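Long-range contact in putative oxidoreductase with NAD(P)-binding Rossmann-fold domain (Clostridium difficile, PDB 3UUW), which is a putative oxidoreductase of the Gfo/Idh/MocA family that probably binds NAD(P) through its Rossmann-fold domain: residues 194-206 with 211-223. Sequence-based numbering, arbitrary orientation.
Sequences DNKNLIFVSHKLK and SINTSMHRDSGTK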
loop_
_atom_site.group_PDB
_atom_site.type_symbol
_atom_site.label_atom_id
_atom_site.label_comp_id
_atom_site.label_asym_id
_atom_site.label_seq_id
_atom_site.Cartn_x
_atom_site.Cartn_y
_atom_site.Cartn_z
ATOM N N ASP A 194 16.129 -28.424 17.795
ATOM C CA ASP A 194 16.709 -29.632 18.368
ATOM C C ASP A 194 15.924 -30.058 19.606
ATOM O O ASP A 194 15.772 -31.248 19.864
ATOM C CB ASP A 194 18.188 -29.424 18.723
ATOM C CG ASP A 194 19.082 -29.306 17.490
ATOM O OD1 ASP A 194 20.293 -29.038 17.655
ATOM O OD2 ASP A 194 18.579 -29.483 16.356
ATOM N N ASN A 195 15.429 -29.081 20.363
ATOM C CA ASN A 195 14.646 -29.348 21.574
ATOM C C ASN A 195 13.147 -29.515 21.322
ATOM O O ASN A 195 12.356 -29.396 22.253
ATOM C CB ASN A 195 14.879 -28.244 22.617
ATOM C CG ASN A 195 16.270 -28.303 23.230
ATOM O OD1 ASN A 195 16.887 -29.367 23.305
ATOM N ND2 ASN A 195 16.765 -27.156 23.686
ATOM N N LYS A 196 12.767 -29.792 20.072
ATOM C CA LYS A 196 11.368 -30.053 19.692
ATOM C C LYS A 196 10.386 -28.884 19.813
ATOM O O LYS A 196 9.171 -29.102 19.963
ATOM C CB LYS A 196 10.821 -31.298 20.426
ATOM C CG LYS A 196 11.031 -32.614 19.689
ATOM C CD LYS A 196 12.453 -32.806 19.237
ATOM C CE LYS A 196 12.634 -34.137 18.539
ATOM N NZ LYS A 196 14.037 -34.305 18.083
ATOM N N ASN A 197 10.894 -27.657 19.716
ATOM C CA ASN A 197 10.034 -26.475 19.684
ATOM C C ASN A 197 9.637 -26.213 18.216
ATOM O O ASN A 197 10.435 -26.466 17.309
ATOM C CB ASN A 197 10.758 -25.259 20.237
ATOM C CG ASN A 197 11.471 -25.546 21.546
ATOM O OD1 ASN A 197 12.674 -25.362 21.644
ATOM N ND2 ASN A 197 10.739 -26.045 22.541
ATOM N N LEU A 198 8.434 -25.689 17.992
ATOM C CA LEU A 198 7.960 -25.391 16.644
ATOM C C LEU A 198 8.648 -24.178 16.037
ATOM O O LEU A 198 8.649 -23.089 16.626
ATOM C CB LEU A 198 6.446 -25.119 16.650
ATOM C CG LEU A 198 5.806 -24.819 15.278
ATOM C CD1 LEU A 198 5.956 -26.011 14.352
ATOM C CD2 LEU A 198 4.346 -24.446 15.431
ATOM N N ILE A 199 9.219 -24.368 14.854
ATOM C CA ILE A 199 9.759 -23.253 14.054
ATOM C C ILE A 199 8.773 -22.887 12.939
ATOM O O ILE A 199 8.336 -21.740 12.808
ATOM C CB ILE A 199 11.108 -23.605 13.381
ATOM C CG1 ILE A 199 12.196 -23.937 14.405
ATOM C CG2 ILE A 199 11.570 -22.433 12.473
ATOM C CD1 ILE A 199 13.439 -24.527 13.787
ATOM N N PHE A 200 8.440 -23.873 12.120
ATOM C CA PHE A 200 7.561 -23.649 10.970
ATOM C C PHE A 200 6.714 -24.870 10.713
ATOM O O PHE A 200 7.180 -25.991 10.864
ATOM C CB PHE A 200 8.433 -23.344 9.756
ATOM C CG PHE A 200 7.672 -23.188 8.479
ATOM C CD1 PHE A 200 7.075 -21.975 8.164
ATOM C CD2 PHE A 200 7.534 -24.240 7.600
ATOM C CE1 PHE A 200 6.337 -21.814 6.988
ATOM C CE2 PHE A 200 6.794 -24.080 6.420
ATOM C CZ PHE A 200 6.218 -22.854 6.113
ATOM N N VAL A 201 5.459 -24.648 10.317
ATOM C CA VAL A 201 4.573 -25.730 9.935
ATOM C C VAL A 201 3.745 -25.276 8.759
ATOM O O VAL A 201 3.342 -24.119 8.682
ATOM C CB VAL A 201 3.652 -26.187 11.096
ATOM C CG1 VAL A 201 2.771 -25.061 11.574
ATOM C CG2 VAL A 201 2.781 -27.397 10.687
ATOM N N SER A 202 3.491 -26.202 7.852
ATOM C CA SER A 202 2.653 -25.935 6.703
ATOM C C SER A 202 1.981 -27.206 6.242
ATOM O O SER A 202 2.527 -28.301 6.399
ATOM C CB SER A 202 3.479 -25.338 5.569
ATOM O OG SER A 202 2.689 -25.207 4.408
ATOM N N HIS A 203 0.782 -27.046 5.687
ATOM C CA HIS A 203 0.019 -28.153 5.125
ATOM C C HIS A 203 -0.678 -27.747 3.865
ATOM O O HIS A 203 -0.959 -26.573 3.641
ATOM C CB HIS A 203 -1.008 -28.670 6.111
ATOM C CG HIS A 203 -0.389 -29.380 7.262
ATOM N ND1 HIS A 203 -0.012 -28.732 8.416
ATOM C CD2 HIS A 203 0.004 -30.660 7.397
ATOM C CE1 HIS A 203 0.550 -29.604 9.235
ATOM N NE2 HIS A 203 0.597 -30.776 8.630
ATOM N N LYS A 204 -0.913 -28.735 3.025
ATOM C CA LYS A 204 -1.811 -28.571 1.916
ATOM C C LYS A 204 -3.007 -29.468 2.224
ATOM O O LYS A 204 -2.851 -30.711 2.410
ATOM C CB LYS A 204 -1.155 -28.951 0.603
ATOM C CG LYS A 204 -2.074 -28.753 -0.591
ATOM C CD LYS A 204 -1.382 -29.146 -1.893
ATOM C CE LYS A 204 -0.453 -28.068 -2.391
ATOM N NZ LYS A 204 -1.254 -26.903 -2.908
ATOM N N LEU A 205 -4.197 -28.862 2.255
ATOM C CA LEU A 205 -5.447 -29.544 2.521
ATOM C C LEU A 205 -6.238 -29.615 1.217
ATOM O O LEU A 205 -6.714 -28.596 0.696
ATOM C CB LEU A 205 -6.249 -28.842 3.626
ATOM C CG LEU A 205 -5.488 -28.599 4.936
ATOM C CD1 LEU A 205 -6.391 -27.828 5.893
ATOM C CD2 LEU A 205 -4.957 -29.886 5.582
ATOM N N LYS A 206 -6.370 -30.827 0.692
ATOM C CA LYS A 206 -7.009 -31.037 -0.598
ATOM C C LYS A 206 -8.492 -31.387 -0.529
ATOM O O LYS A 206 -8.870 -32.376 0.101
ATOM C CB LYS A 206 -6.269 -32.153 -1.338
ATOM C CG LYS A 206 -6.747 -32.379 -2.769
ATOM C CD LYS A 206 -5.978 -33.486 -3.449
ATOM C CE LYS A 206 -6.357 -33.586 -4.926
ATOM N NZ LYS A 206 -6.121 -32.283 -5.639
ATOM N N SER A 211 -7.825 -26.634 -3.050
ATOM C CA SER A 211 -6.984 -26.937 -1.909
ATOM C C SER A 211 -6.752 -25.695 -1.064
ATOM O O SER A 211 -6.872 -24.565 -1.547
ATOM C CB SER A 211 -5.617 -27.447 -2.366
ATOM O OG SER A 211 -5.763 -28.660 -3.094
ATOM N N ILE A 212 -6.430 -25.922 0.206
ATOM C CA ILE A 212 -6.085 -24.848 1.108
ATOM C C ILE A 212 -4.641 -25.048 1.517
ATOM O O ILE A 212 -4.233 -26.160 1.862
ATOM C CB ILE A 212 -6.938 -24.817 2.388
ATOM C CG1 ILE A 212 -8.429 -24.715 2.064
ATOM C CG2 ILE A 212 -6.503 -23.641 3.264
ATOM C CD1 ILE A 212 -9.111 -26.060 1.831
ATOM N N ASN A 213 -3.866 -23.979 1.437
ATOM C CA ASN A 213 -2.484 -24.000 1.866
ATOM C C ASN A 213 -2.358 -23.201 3.125
ATOM O O ASN A 213 -2.568 -21.991 3.113
ATOM C CB ASN A 213 -1.605 -23.425 0.768
ATOM C CG ASN A 213 -1.790 -24.157 -0.538
ATOM O OD1 ASN A 213 -1.380 -25.310 -0.662
ATOM N ND2 ASN A 213 -2.453 -23.522 -1.503
ATOM N N THR A 214 -1.982 -23.893 4.206
ATOM C CA THR A 214 -1.877 -23.310 5.538
ATOM C C THR A 214 -0.443 -23.214 5.942
ATOM O O THR A 214 0.334 -24.103 5.643
ATOM C CB THR A 214 -2.616 -24.171 6.586
ATOM O OG1 THR A 214 -2.081 -25.504 6.617
ATOM C CG2 THR A 214 -4.111 -24.243 6.257
ATOM N N SER A 215 -0.076 -22.122 6.618
ATOM C CA SER A 215 1.333 -21.868 6.982
ATOM C C SER A 215 1.515 -21.014 8.248
ATOM O O SER A 215 0.842 -20.013 8.433
ATOM C CB SER A 215 2.024 -21.176 5.807
ATOM O OG SER A 215 3.365 -20.816 6.091
ATOM N N MET A 216 2.487 -21.390 9.077
ATOM C CA MET A 216 2.779 -20.676 10.307
ATOM C C MET A 216 4.295 -20.707 10.602
ATOM O O MET A 216 4.876 -21.762 10.868
ATOM C CB MET A 216 1.982 -21.285 11.479
ATOM C CG MET A 216 2.481 -20.845 12.878
ATOM S SD MET A 216 1.411 -21.371 14.234
ATOM C CE MET A 216 -0.000 -20.263 13.981
ATOM N N HIS A 217 4.919 -19.531 10.564
ATOM C CA HIS A 217 6.338 -19.375 10.887
ATOM C C HIS A 217 6.414 -18.585 12.184
ATOM O O HIS A 217 5.951 -17.442 12.268
ATOM C CB HIS A 217 7.072 -18.654 9.768
ATOM C CG HIS A 217 8.551 -18.621 9.934
ATOM N ND1 HIS A 217 9.344 -17.681 9.313
ATOM C CD2 HIS A 217 9.386 -19.409 10.645
ATOM C CE1 HIS A 217 10.608 -17.895 9.635
ATOM N NE2 HIS A 217 10.662 -18.934 10.445
ATOM N N ARG A 218 6.984 -19.222 13.192
ATOM C CA ARG A 218 7.093 -18.667 14.533
ATOM C C ARG A 218 8.274 -17.731 14.720
ATOM O O ARG A 218 8.359 -17.059 15.760
ATOM C CB ARG A 218 7.219 -19.812 15.545
ATOM C CG ARG A 218 6.128 -20.866 15.432
ATOM C CD ARG A 218 4.745 -20.330 15.785
ATOM N NE ARG A 218 4.673 -19.887 17.182
ATOM C CZ ARG A 218 3.567 -19.425 17.762
ATOM N NH1 ARG A 218 2.421 -19.354 17.080
ATOM N NH2 ARG A 218 3.604 -19.042 19.034
ATOM N N ASP A 219 9.181 -17.687 13.743
ATOM C CA ASP A 219 10.384 -16.861 13.830
ATOM C C ASP A 219 10.509 -16.027 12.558
ATOM O O ASP A 219 11.554 -16.014 11.897
ATOM C CB ASP A 219 11.632 -17.749 14.023
ATOM C CG ASP A 219 12.827 -16.969 14.561
ATOM O OD1 ASP A 219 12.636 -15.808 14.977
ATOM O OD2 ASP A 219 13.964 -17.509 14.581
ATOM N N SER A 220 9.424 -15.323 12.237
ATOM C CA SER A 220 9.314 -14.489 11.031
ATOM C C SER A 220 9.771 -13.037 11.284
ATOM O O SER A 220 10.468 -12.725 12.299
ATOM C CB SER A 220 7.851 -14.524 10.554
ATOM O OG SER A 220 7.686 -13.926 9.272
ATOM N N GLY A 221 9.458 -12.147 10.347
ATOM C CA GLY A 221 9.901 -10.755 10.433
ATOM C C GLY A 221 8.858 -9.801 10.931
ATOM O O GLY A 221 9.126 -8.611 11.089
ATOM N N THR A 222 7.660 -10.324 11.170
ATOM C CA THR A 222 6.560 -9.529 11.657
ATOM C C THR A 222 5.452 -10.448 12.128
ATOM O O THR A 222 5.448 -11.662 11.842
ATOM C CB THR A 222 6.032 -8.594 10.529
ATOM O OG1 THR A 222 5.323 -7.479 11.084
ATOM C CG2 THR A 222 5.185 -9.345 9.528
ATOM N N LYS A 223 4.516 -9.875 12.869
ATOM C CA LYS A 223 3.305 -10.581 13.227
ATOM C C LYS A 223 2.291 -10.255 12.139
ATOM O O LYS A 223 1.907 -9.091 11.974
ATOM C CB LYS A 223 2.828 -10.116 14.592
ATOM C CG LYS A 223 1.562 -10.796 15.055
ATOM C CD LYS A 223 1.205 -10.325 16.469
ATOM C CE LYS A 223 -0.234 -10.662 16.823
ATOM N NZ LYS A 223 -0.476 -12.130 16.786
#
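F200 and H217 form an offset edge-to-face pair, the edge of F200 toward the face of H217, centroids 6.0 Å apart and planes at 74°. H217 CB sits at the edge of F200, 3.7 Å from F200 CD1. D219 C and S220 N lie above one face of H217, offset toward its rim, and I199 O meets the imidazole edge, 3.3 Å from H217 CD2. Both rings belong to an antiparallel beta hairpin, strands 198-206 and 211-217, in the mixed sheet of the C-terminal domain. I199 and F200 both pair with F191 of strand 184-192, a classic beta bulge. The bulge lies on that side; the hairpin register runs unbroken from F200 opposite H217 to K206 opposite S211.

The face bearing V201, H203, T214 and M216 packs partly on helix 160-179. V201 CG1, between its backbone N and carbonyl carbon (chi1 60°), touches M216 CB at 3.9 Å. Y168 OH of that helix hydrogen-bonds both H203 ND1 and T214 OG1, and E188 takes H203 NE2. R218 CG packs 4.0 Å from L198 CG. The chain then bends at chi2 and chi3, and NH1 forms a salt bridge with D167. At the turn end K206 NZ forms a salt bridge, and S211 OG a hydrogen bond, with D189 of a neighbouring subunit. There the bond from L205 N to I212 O is nearly straight, 2.7 Å with 177° at the hydrogen.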